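Local coordinates for nuclease-like protein (Chaetomium thermophilum, PDB 6GRB) that probably cleaves four-way DNA junctions and 5'-flaps as a junction-resolving nuclease of the GEN1 family, at residues 18-21 with 22-26; 443-446 with 447-451; 29-32 with 33-36; 372-375 with 376-379. One frame throughout, in Å; residues are numbered along the deposited sequence.

Interaction 1 (18-21 with 22-26)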
loop_
_atom_site.group_PDB
_atom_site.type_symbol
_atom_site.label_atom_id
_atom_site.label_comp_id
_atom_site.label_asym_id
_atom_site.label_seq_id
_atom_site.Cartn_x
_atom_site.Cartn_y
_atom_site.Cartn_z
ATOM N N LEU A 18 1.088 9.065 4.853
ATOM C CA LEU A 18 0.723 8.668 3.491
ATOM C C LEU A 18 0.426 9.881 2.609
ATOM O O LEU A 18 0.761 9.906 1.417
ATOM C CB LEU A 18 -0.487 7.737 3.532
ATOM C CG LEU A 18 -0.883 7.000 2.258
ATOM C CD1 LEU A 18 0.353 6.421 1.564
ATOM C CD2 LEU A 18 -1.876 5.893 2.593
ATOM N N CYS A 19 -0.209 10.897 3.181
ATOM C CA CYS A 19 -0.381 12.147 2.459
ATOM C C CYS A 19 0.963 12.746 2.037
ATOM O O CYS A 19 1.069 13.328 0.953
ATOM C CB CYS A 19 -1.183 13.128 3.312
ATOM S SG CYS A 19 -1.185 14.817 2.684
ATOM N N LYS A 20 2.004 12.627 2.868
ATOM C CA LYS A 20 3.288 13.200 2.455
ATOM C C LYS A 20 3.897 12.420 1.296
ATOM O O LYS A 20 4.483 13.015 0.389
ATOM C CB LYS A 20 4.276 13.258 3.611
ATOM C CG LYS A 20 5.556 13.973 3.203
ATOM C CD LYS A 20 6.563 14.090 4.310
ATOM C CE LYS A 20 7.954 14.273 3.731
ATOM N NZ LYS A 20 7.948 15.482 2.867
ATOM N N LEU A 21 3.760 11.094 1.293
ATOM C CA LEU A 21 4.271 10.310 0.176
ATOM C C LEU A 21 3.525 10.637 -1.102
ATOM O O LEU A 21 4.134 10.783 -2.166
ATOM C CB LEU A 21 4.152 8.820 0.468
ATOM C CG LEU A 21 5.083 8.221 1.501
ATOM C CD1 LEU A 21 4.571 6.829 1.847
ATOM C CD2 LEU A 21 6.507 8.169 0.965
ATOM N N ALA A 22 2.197 10.712 -1.025
ATOM C CA ALA A 22 1.405 11.020 -2.213
ATOM C C ALA A 22 1.765 12.392 -2.783
ATOM O O ALA A 22 1.949 12.543 -3.997
ATOM C CB ALA A 22 -0.086 10.952 -1.875
ATOM N N ILE A 23 1.862 13.411 -1.920
ATOM C CA ILE A 23 2.060 14.763 -2.418
ATOM C C ILE A 23 3.517 15.006 -2.834
ATOM O O ILE A 23 3.773 15.760 -3.780
ATOM C CB ILE A 23 1.575 15.772 -1.368
ATOM C CG1 ILE A 23 0.061 15.640 -1.171
ATOM C CG2 ILE A 23 1.918 17.194 -1.764
ATOM C CD1 ILE A 23 -0.784 16.101 -2.371
ATOM N N ASP A 24 4.487 14.393 -2.141
ATOM C CA ASP A 24 5.878 14.463 -2.579
ATOM C C ASP A 24 6.010 13.889 -3.981
ATOM O O ASP A 24 6.620 14.500 -4.876
ATOM C CB ASP A 24 6.783 13.689 -1.617
ATOM C CG ASP A 24 7.164 14.486 -0.363
ATOM O OD1 ASP A 24 6.862 15.710 -0.259
ATOM O OD2 ASP A 24 7.815 13.880 0.526
ATOM N N HIS A 25 5.420 12.716 -4.187
ATOM C CA HIS A 25 5.503 12.046 -5.477
ATOM C C HIS A 25 4.797 12.849 -6.564
ATOM O O HIS A 25 5.328 12.998 -7.678
ATOM C CB HIS A 25 4.915 10.646 -5.368
ATOM C CG HIS A 25 5.083 9.833 -6.606
ATOM N ND1 HIS A 25 4.255 9.961 -7.701
ATOM C CD2 HIS A 25 5.990 8.880 -6.925
ATOM C CE1 HIS A 25 4.657 9.130 -8.646
ATOM N NE2 HIS A 25 5.697 8.457 -8.195
ATOM N N LEU A 26 3.606 13.376 -6.251
ATOM C CA LEU A 26 2.895 14.243 -7.186
ATOM C C LEU A 26 3.739 15.465 -7.555
ATOM O O LEU A 26 3.743 15.897 -8.715
ATOM C CB LEU A 26 1.552 14.646 -6.573
ATOM C CG LEU A 26 0.653 15.668 -7.258
ATOM C CD1 LEU A 26 0.571 15.405 -8.773
ATOM C CD2 LEU A 26 -0.746 15.702 -6.595
#

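Interaction 2 (443-446 with 447-451)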
loop_
_atom_site.group_PDB
_atom_site.type_symbol
_atom_site.label_atom_id
_atom_site.label_comp_id
_atom_site.label_asym_id
_atom_site.label_seq_id
_atom_site.Cartn_x
_atom_site.Cartn_y
_atom_site.Cartn_z
ATOM N N VAL A 443 -7.448 20.362 2.285
ATOM C CA VAL A 443 -6.958 19.716 1.065
ATOM C C VAL A 443 -5.520 20.160 0.826
ATOM O O VAL A 443 -5.202 21.347 1.026
ATOM C CB VAL A 443 -7.870 20.029 -0.134
ATOM C CG1 VAL A 443 -7.350 19.363 -1.393
ATOM C CG2 VAL A 443 -9.291 19.569 0.165
ATOM N N PRO A 444 -4.619 19.245 0.449
ATOM C CA PRO A 444 -3.208 19.632 0.219
ATOM C C PRO A 444 -3.072 20.726 -0.828
ATOM O O PRO A 444 -3.663 20.654 -1.906
ATOM C CB PRO A 444 -2.554 18.322 -0.238
ATOM C CG PRO A 444 -3.374 17.254 0.459
ATOM C CD PRO A 444 -4.792 17.779 0.498
ATOM N N GLU A 445 -2.267 21.741 -0.497
ATOM C CA GLU A 445 -2.143 22.939 -1.330
ATOM C C GLU A 445 -1.741 22.604 -2.768
ATOM O O GLU A 445 -2.204 23.256 -3.712
ATOM C CB GLU A 445 -1.132 23.915 -0.704
ATOM C CG GLU A 445 -0.972 25.214 -1.453
ATOM C CD GLU A 445 0.129 26.098 -0.870
ATOM O OE1 GLU A 445 1.055 25.545 -0.244
ATOM O OE2 GLU A 445 0.083 27.347 -1.035
ATOM N N THR A 446 -0.881 21.604 -2.972
ATOM C CA THR A 446 -0.475 21.396 -4.353
ATOM C C THR A 446 -1.567 20.712 -5.163
ATOM O O THR A 446 -1.632 20.895 -6.386
ATOM C CB THR A 446 0.851 20.627 -4.447
ATOM O OG1 THR A 446 0.739 19.355 -3.810
ATOM C CG2 THR A 446 1.981 21.406 -3.836
ATOM N N ILE A 447 -2.464 19.963 -4.518
ATOM C CA ILE A 447 -3.616 19.468 -5.268
ATOM C C ILE A 447 -4.518 20.632 -5.682
ATOM O O ILE A 447 -5.103 20.624 -6.770
ATOM C CB ILE A 447 -4.372 18.386 -4.463
ATOM C CG1 ILE A 447 -3.585 17.082 -4.472
ATOM C CG2 ILE A 447 -5.768 18.142 -5.032
ATOM C CD1 ILE A 447 -4.337 15.915 -3.926
ATOM N N LEU A 448 -4.595 21.674 -4.867
ATOM C CA LEU A 448 -5.446 22.813 -5.200
ATOM C C LEU A 448 -4.820 23.721 -6.259
ATOM O O LEU A 448 -5.545 24.392 -7.003
ATOM C CB LEU A 448 -5.765 23.615 -3.936
ATOM C CG LEU A 448 -6.533 22.963 -2.788
ATOM C CD1 LEU A 448 -6.823 24.012 -1.732
ATOM C CD2 LEU A 448 -7.811 22.326 -3.270
ATOM N N LYS A 449 -3.491 23.776 -6.339
ATOM C CA LYS A 449 -2.892 24.578 -7.394
ATOM C C LYS A 449 -3.148 23.971 -8.767
ATOM O O LYS A 449 -3.173 24.708 -9.758
ATOM C CB LYS A 449 -1.399 24.751 -7.134
ATOM C CG LYS A 449 -1.097 25.593 -5.897
ATOM C CD LYS A 449 0.390 25.721 -5.661
ATOM C CE LYS A 449 0.692 26.576 -4.448
ATOM N NZ LYS A 449 2.156 26.715 -4.155
ATOM N N LEU A 450 -3.391 22.655 -8.828
ATOM C CA LEU A 450 -3.635 21.963 -10.088
ATOM C C LEU A 450 -5.083 22.116 -10.543
ATOM O O LEU A 450 -5.355 22.364 -11.727
ATOM C CB LEU A 450 -3.284 20.475 -9.935
ATOM C CG LEU A 450 -1.831 20.148 -9.556
ATOM C CD1 LEU A 450 -1.622 18.634 -9.476
ATOM C CD2 LEU A 450 -0.830 20.823 -10.514
ATOM N N GLY A 451 -6.020 21.969 -9.615
ATOM C CA GLY A 451 -7.420 21.866 -9.966
ATOM C C GLY A 451 -8.141 23.191 -9.960
ATOM O O GLY A 451 -8.948 23.459 -10.853
#

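Interaction 3 (29-32 with 33-36)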
loop_
_atom_site.group_PDB
_atom_site.type_symbol
_atom_site.label_atom_id
_atom_site.label_comp_id
_atom_site.label_asym_id
_atom_site.label_seq_id
_atom_site.Cartn_x
_atom_site.Cartn_y
_atom_site.Cartn_z
ATOM N N HIS A 29 7.059 13.851 -9.624
ATOM C CA HIS A 29 6.809 13.197 -10.915
ATOM C C HIS A 29 5.603 13.753 -11.660
ATOM O O HIS A 29 5.194 13.165 -12.664
ATOM C CB HIS A 29 6.624 11.687 -10.738
ATOM C CG HIS A 29 7.792 11.018 -10.097
ATOM N ND1 HIS A 29 7.863 10.788 -8.740
ATOM C CD2 HIS A 29 8.953 10.561 -10.619
ATOM C CE1 HIS A 29 9.011 10.200 -8.454
ATOM N NE2 HIS A 29 9.691 10.052 -9.577
ATOM N N ASN A 30 5.014 14.848 -11.178
ATOM C CA ASN A 30 3.905 15.526 -11.851
ATOM C C ASN A 30 2.785 14.563 -12.246
ATOM O O ASN A 30 2.199 14.655 -13.322
ATOM C CB ASN A 30 4.404 16.329 -13.056
ATOM C CG ASN A 30 4.996 17.680 -12.640
ATOM O OD1 ASN A 30 6.206 17.803 -12.391
ATOM N ND2 ASN A 30 4.137 18.697 -12.534
ATOM N N ARG A 31 2.452 13.655 -11.353
ATOM C CA ARG A 31 1.317 12.767 -11.549
ATOM C C ARG A 31 1.116 11.999 -10.253
ATOM O O ARG A 31 2.066 11.839 -9.477
ATOM C CB ARG A 31 1.530 11.806 -12.741
ATOM C CG ARG A 31 2.376 10.643 -12.396
ATOM C CD ARG A 31 2.467 9.627 -13.489
ATOM N NE ARG A 31 3.561 8.750 -13.120
ATOM C CZ ARG A 31 4.083 7.796 -13.883
ATOM N NH1 ARG A 31 5.089 7.077 -13.395
ATOM N NH2 ARG A 31 3.615 7.552 -15.113
ATOM N N PRO A 32 -0.102 11.523 -9.979
ATOM C CA PRO A 32 -0.377 10.900 -8.675
ATOM C C PRO A 32 0.399 9.600 -8.453
ATOM O O PRO A 32 0.850 8.935 -9.390
ATOM C CB PRO A 32 -1.885 10.649 -8.724
ATOM C CG PRO A 32 -2.384 11.631 -9.730
ATOM C CD PRO A 32 -1.335 11.716 -10.761
ATOM N N LEU A 33 0.593 9.284 -7.180
ATOM C CA LEU A 33 1.240 8.050 -6.764
ATOM C C LEU A 33 0.389 6.859 -7.144
ATOM O O LEU A 33 -0.820 6.856 -6.908
ATOM C CB LEU A 33 1.440 8.066 -5.242
ATOM C CG LEU A 33 1.950 6.849 -4.480
ATOM C CD1 LEU A 33 3.412 6.686 -4.744
ATOM C CD2 LEU A 33 1.753 7.085 -3.012
ATOM N N ARG A 34 1.023 5.834 -7.707
ATOM C CA ARG A 34 0.380 4.561 -7.998
ATOM C C ARG A 34 0.808 3.516 -6.985
ATOM O O ARG A 34 2.001 3.249 -6.834
ATOM C CB ARG A 34 0.741 4.089 -9.390
ATOM C CG ARG A 34 0.193 4.946 -10.424
ATOM C CD ARG A 34 1.085 4.867 -11.609
ATOM N NE ARG A 34 0.549 5.696 -12.663
ATOM C CZ ARG A 34 1.084 5.768 -13.873
ATOM N NH1 ARG A 34 2.193 5.065 -14.140
ATOM N NH2 ARG A 34 0.535 6.559 -14.793
ATOM N N LEU A 35 -0.168 2.879 -6.347
ATOM C CA LEU A 35 0.080 1.968 -5.236
ATOM C C LEU A 35 -0.499 0.595 -5.537
ATOM O O LEU A 35 -1.690 0.467 -5.839
ATOM C CB LEU A 35 -0.539 2.534 -3.946
ATOM C CG LEU A 35 0.021 2.069 -2.604
ATOM C CD1 LEU A 35 1.549 2.151 -2.689
ATOM C CD2 LEU A 35 -0.533 2.949 -1.443
ATOM N N ALA A 36 0.321 -0.436 -5.437
ATOM C CA ALA A 36 -0.224 -1.788 -5.429
ATOM C C ALA A 36 -0.559 -2.145 -3.984
ATOM O O ALA A 36 0.273 -1.965 -3.091
ATOM C CB ALA A 36 0.758 -2.794 -6.037
#

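Interaction 4 (372-375 with 376-379)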
loop_
_atom_site.group_PDB
_atom_site.type_symbol
_atom_site.label_atom_id
_atom_site.label_comp_id
_atom_site.label_asym_id
_atom_site.label_seq_id
_atom_site.Cartn_x
_atom_site.Cartn_y
_atom_site.Cartn_z
ATOM N N PHE A 372 1.024 18.236 11.810
ATOM C CA PHE A 372 1.966 17.129 11.983
ATOM C C PHE A 372 1.427 15.807 11.458
ATOM O O PHE A 372 2.214 14.872 11.276
ATOM C CB PHE A 372 2.349 16.950 13.457
ATOM C CG PHE A 372 1.192 16.545 14.342
ATOM C CD1 PHE A 372 0.807 15.211 14.455
ATOM C CD2 PHE A 372 0.496 17.504 15.065
ATOM C CE1 PHE A 372 -0.253 14.848 15.242
ATOM C CE2 PHE A 372 -0.556 17.151 15.875
ATOM C CZ PHE A 372 -0.937 15.822 15.965
ATOM N N SER A 373 0.109 15.692 11.258
ATOM C CA SER A 373 -0.476 14.444 10.768
ATOM C C SER A 373 -0.203 14.217 9.289
ATOM O O SER A 373 -0.421 13.108 8.796
ATOM C CB SER A 373 -1.995 14.416 11.001
ATOM O OG SER A 373 -2.685 15.152 10.001
ATOM N N THR A 374 0.227 15.246 8.566
ATOM C CA THR A 374 0.669 15.141 7.176
ATOM C C THR A 374 2.185 15.298 7.052
ATOM O O THR A 374 2.691 15.560 5.961
ATOM C CB THR A 374 -0.030 16.195 6.323
ATOM O OG1 THR A 374 0.237 17.479 6.899
ATOM C CG2 THR A 374 -1.538 15.953 6.261
ATOM N N ASP A 375 2.911 15.149 8.165
ATOM C CA ASP A 375 4.335 15.493 8.266
ATOM C C ASP A 375 4.589 16.873 7.647
ATOM O O ASP A 375 5.541 17.099 6.885
ATOM C CB ASP A 375 5.220 14.401 7.641
ATOM C CG ASP A 375 4.975 13.021 8.267
ATOM O OD1 ASP A 375 4.598 12.937 9.442
ATOM O OD2 ASP A 375 5.137 11.995 7.573
ATOM N N ALA A 376 3.673 17.796 7.963
ATOM C CA ALA A 376 3.731 19.199 7.547
ATOM C C ALA A 376 3.568 19.378 6.035
ATOM O O ALA A 376 4.256 20.187 5.418
ATOM C CB ALA A 376 5.012 19.862 8.035
ATOM N N THR A 377 2.660 18.626 5.422
ATOM C CA THR A 377 2.225 18.980 4.077
ATOM C C THR A 377 1.330 20.212 4.144
ATOM O O THR A 377 0.372 20.239 4.935
ATOM C CB THR A 377 1.457 17.857 3.414
ATOM O OG1 THR A 377 2.197 16.641 3.522
ATOM C CG2 THR A 377 1.253 18.180 1.941
ATOM N N PRO A 378 1.606 21.252 3.358
ATOM C CA PRO A 378 0.741 22.441 3.381
ATOM C C PRO A 378 -0.670 22.103 2.925
ATOM O O PRO A 378 -0.871 21.488 1.882
ATOM C CB PRO A 378 1.436 23.401 2.408
ATOM C CG PRO A 378 2.861 22.971 2.431
ATOM C CD PRO A 378 2.854 21.484 2.613
ATOM N N GLU A 379 -1.654 22.506 3.722
ATOM C CA GLU A 379 -3.049 22.286 3.384
ATOM C C GLU A 379 -3.778 23.613 3.410
ATOM O O GLU A 379 -3.412 24.526 4.155
ATOM C CB GLU A 379 -3.719 21.301 4.340
ATOM C CG GLU A 379 -3.230 19.866 4.190
ATOM C CD GLU A 379 -3.870 18.937 5.205
ATOM O OE1 GLU A 379 -4.520 17.957 4.786
ATOM O OE2 GLU A 379 -3.737 19.205 6.418
#

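Interaction 1 (18-21 with 22-26)
Lys-20 leaves the helix with CG trans to its own N and stays stretched as far as CE. A bend at the last torsion (chi4 58°) then turns NZ down the helix. Asp-24, one turn later, sends CG to the side of its own backbone N (chi1 -82°), and its carboxylate faces back toward Lys-20. The two side chains cross at a slant. NZ of Lys-20 lies 2.8 Å from OD2 of Asp-24 and uses the syn lone pair of that oxygen. The link from NZ of Lys-20 to OD1 of Asp-24 is weak, at 3.3 Å. This is an i to i+4 salt bridge along one side of the helix. CG of Lys-20 also runs 3.5 Å from OD2 of Asp-24, so aliphatic chain and carboxylate lie close together.

Beneath it runs the regular helical bonding. Ala-22 N reaches Leu-18 O at 2.9 Å and nearly straight, and His-25 N reaches Leu-21 O at 3.1 Å. Cys-19 and Ile-23 form a second, apolar pair, SG to CG1 at 4.1 Å.

The helix, 18-29, follows strand 14-17 in the XPG N-terminal domain. Its Cys-19 and Ile-23 side faces strand 377-384 and helix 445-451 of the C-terminal domain. Leu-18 and Cys-19 also meet Leu-70 of helix 55-70.

Interaction 2 (443-446 with 447-451)
Val-443 and Pro-444 end a strand, and the backbone turns straight into a helix at Glu-445, where psi drops from 133° at Pro-444 to -37°. Pro-444 holds the N-cap position. The first helical bond runs from Leu-448 N to Pro-444 O at 3.3 Å. Ile-447 N adds a weak bond to the same oxygen. Lys-449 N bonds to Glu-445 O at 3.0 Å.

Val-443 carries the apolar part. Its CG1 stands trans to the backbone N (chi1 180°) and points at the helix. CG1 of Val-443 meets CD2 of Leu-448 at 3.5 Å, the two side chains crossing at about a right angle. CG2 of Ile-447 touches CG1 of Val-443 more loosely, at 4.2 Å. The last residue before the proline thus folds over the first turn. Leu-334 and Val-335 of helix 318-340 pack on Val-443 as well.

Glu-445 and Lys-449 lie one turn apart, both extended. CE of Lys-449 comes 3.6 Å from OE2 of Glu-445, while NZ of Lys-449 is 3.8 Å from that oxygen, a long salt bridge. OE1 of Glu-445 pairs with Arg-368. The arrangement is consistent with a chromodomain-like fold, and this contact joins strand 439-444 to the helix after it.

OE2 of Glu-445 lies close to OE2 of Glu-460, and Lys-449 touches both acids. The positive charges of Arg-368 and Lys-449 may offset the repulsion between the two acids, while the long spacing from Lys-449 to Glu-445 suggests a mainly electrostatic attraction.

Interaction 3 (29-32 with 33-36)
Arg-31 and Arg-34 bring their guanidinium groups together from three residues apart, with Pro-32 and Leu-33 between them in the chain. This pairing of like charges dominates the contact. NH2 of Arg-31 lies 3.0 Å from NH1 of Arg-34 and 3.3 Å from NH2 of Arg-34. Both partners are donors, so neither pair is a hydrogen bond. NH1 of Arg-34 sits over one face of the Arg-31 group, toward its rim, and CZ of Arg-31 lies in the same offset way over a face of Arg-34. The planes are 41° apart, too tilted for a parallel stack. The chains meet at about a right angle. Arg-31 turns CG into the gap between its N and carbonyl carbon (chi1 80°), then runs extended to NE.

The van der Waals part is slight. CD of Arg-31 passes 3.9 Å from NH2 of Arg-34, and CG of Arg-34 lies 4.2 Å from Pro-32 O.

Hydrogen bonds from the backbone run to residues outside the two segments. Arg-31 O takes a weak bond from ND1 of His-25. Arg-34 N gives one to OD2 of Asp-135, and Leu-33 pairs with His-73. These fix the connection from helix 18-29 to strand 34-37, an interior strand of the nuclease sheet.

Arginine pairs do stack in proteins, usually more nearly parallel than here. Two guanidinium groups this close should repel, and solvent would probably screen the charge.

Interaction 4 (372-375 with 376-379)
Thr-374 to Thr-377 form a left-handed beta turn of the I'/III' kind, with positive phi at both Asp-375 and Ala-376. It is the second part of the connection, after a 3-10 segment at 372-373, in the hairpin of strands 364-371 and 377-384. These strands belong to the three-stranded sheet of the GEN1 C-terminal domain.

The side chain of Thr-374 points into the turn. CB of Thr-374 is 3.6 Å from OG1 of Thr-377 and 3.7 Å from CB of Thr-377, so the two threonines pack across the turn. OG1 of Thr-374 sits between its own N and carbonyl carbon (chi1 56°). There OG1 of Thr-374 accepts a weak bond from Thr-377 N at 3.1 Å, and it is also hydrogen-bonded to His-371 O on the preceding strand. The methyl, CG2, takes the place anti to the carbonyl carbon. CG2 of Thr-374 meets the carboxylate of Glu-379, 3.9 Å from OE1 and equally far from OE2. That carboxylate is held by a salt bridge from OE2 to NE of Arg-369, so the methyl rests against a group fixed from elsewhere.

Asp-375 turns its side chain away from residues 376-379. OD2 accepts from Ser-17 N and OD1 bonds to NE2 of His-168, which ties the turn to the nuclease domain. Thr-374 and Thr-377 also touch Cys-19 of helix 18-29.

The carbonyl of Thr-374 takes two bonds. Thr-377 N lies 3.1 Å from Thr-374 O, above the carbonyl plane and not on a lone pair. OG1 of Thr-377 lies in that plane on a lone pair of Thr-374 O, 2.7 Å away.

How the interactions relate
Helix 18-29 ties the set together. Interaction 1 lies on it and touches the other three. Its Ile-23 packs on interaction 2, CD1 to Ile-447 CG1 at 3.6 Å. Its Lys-20 meets interaction 4, CD to Asp-375 CB at 3.6 Å. Interaction 3 follows where the helix ends, and its centre is about 8 Å from that of interaction 1. Interactions 2 and 4 share the C-terminal sheet, and Glu-445 N probably bonds to Pro-378 O at 2.8 Å. Thus 1 and 3 belong to the nuclease domain, 2 and 4 to the domain docked on it. All lie away from the magnesium site of Asp-141 and Asp-143. Nearest atoms are about 15 Å (interaction 3) to 27 Å (interaction 2) from the bound DNA.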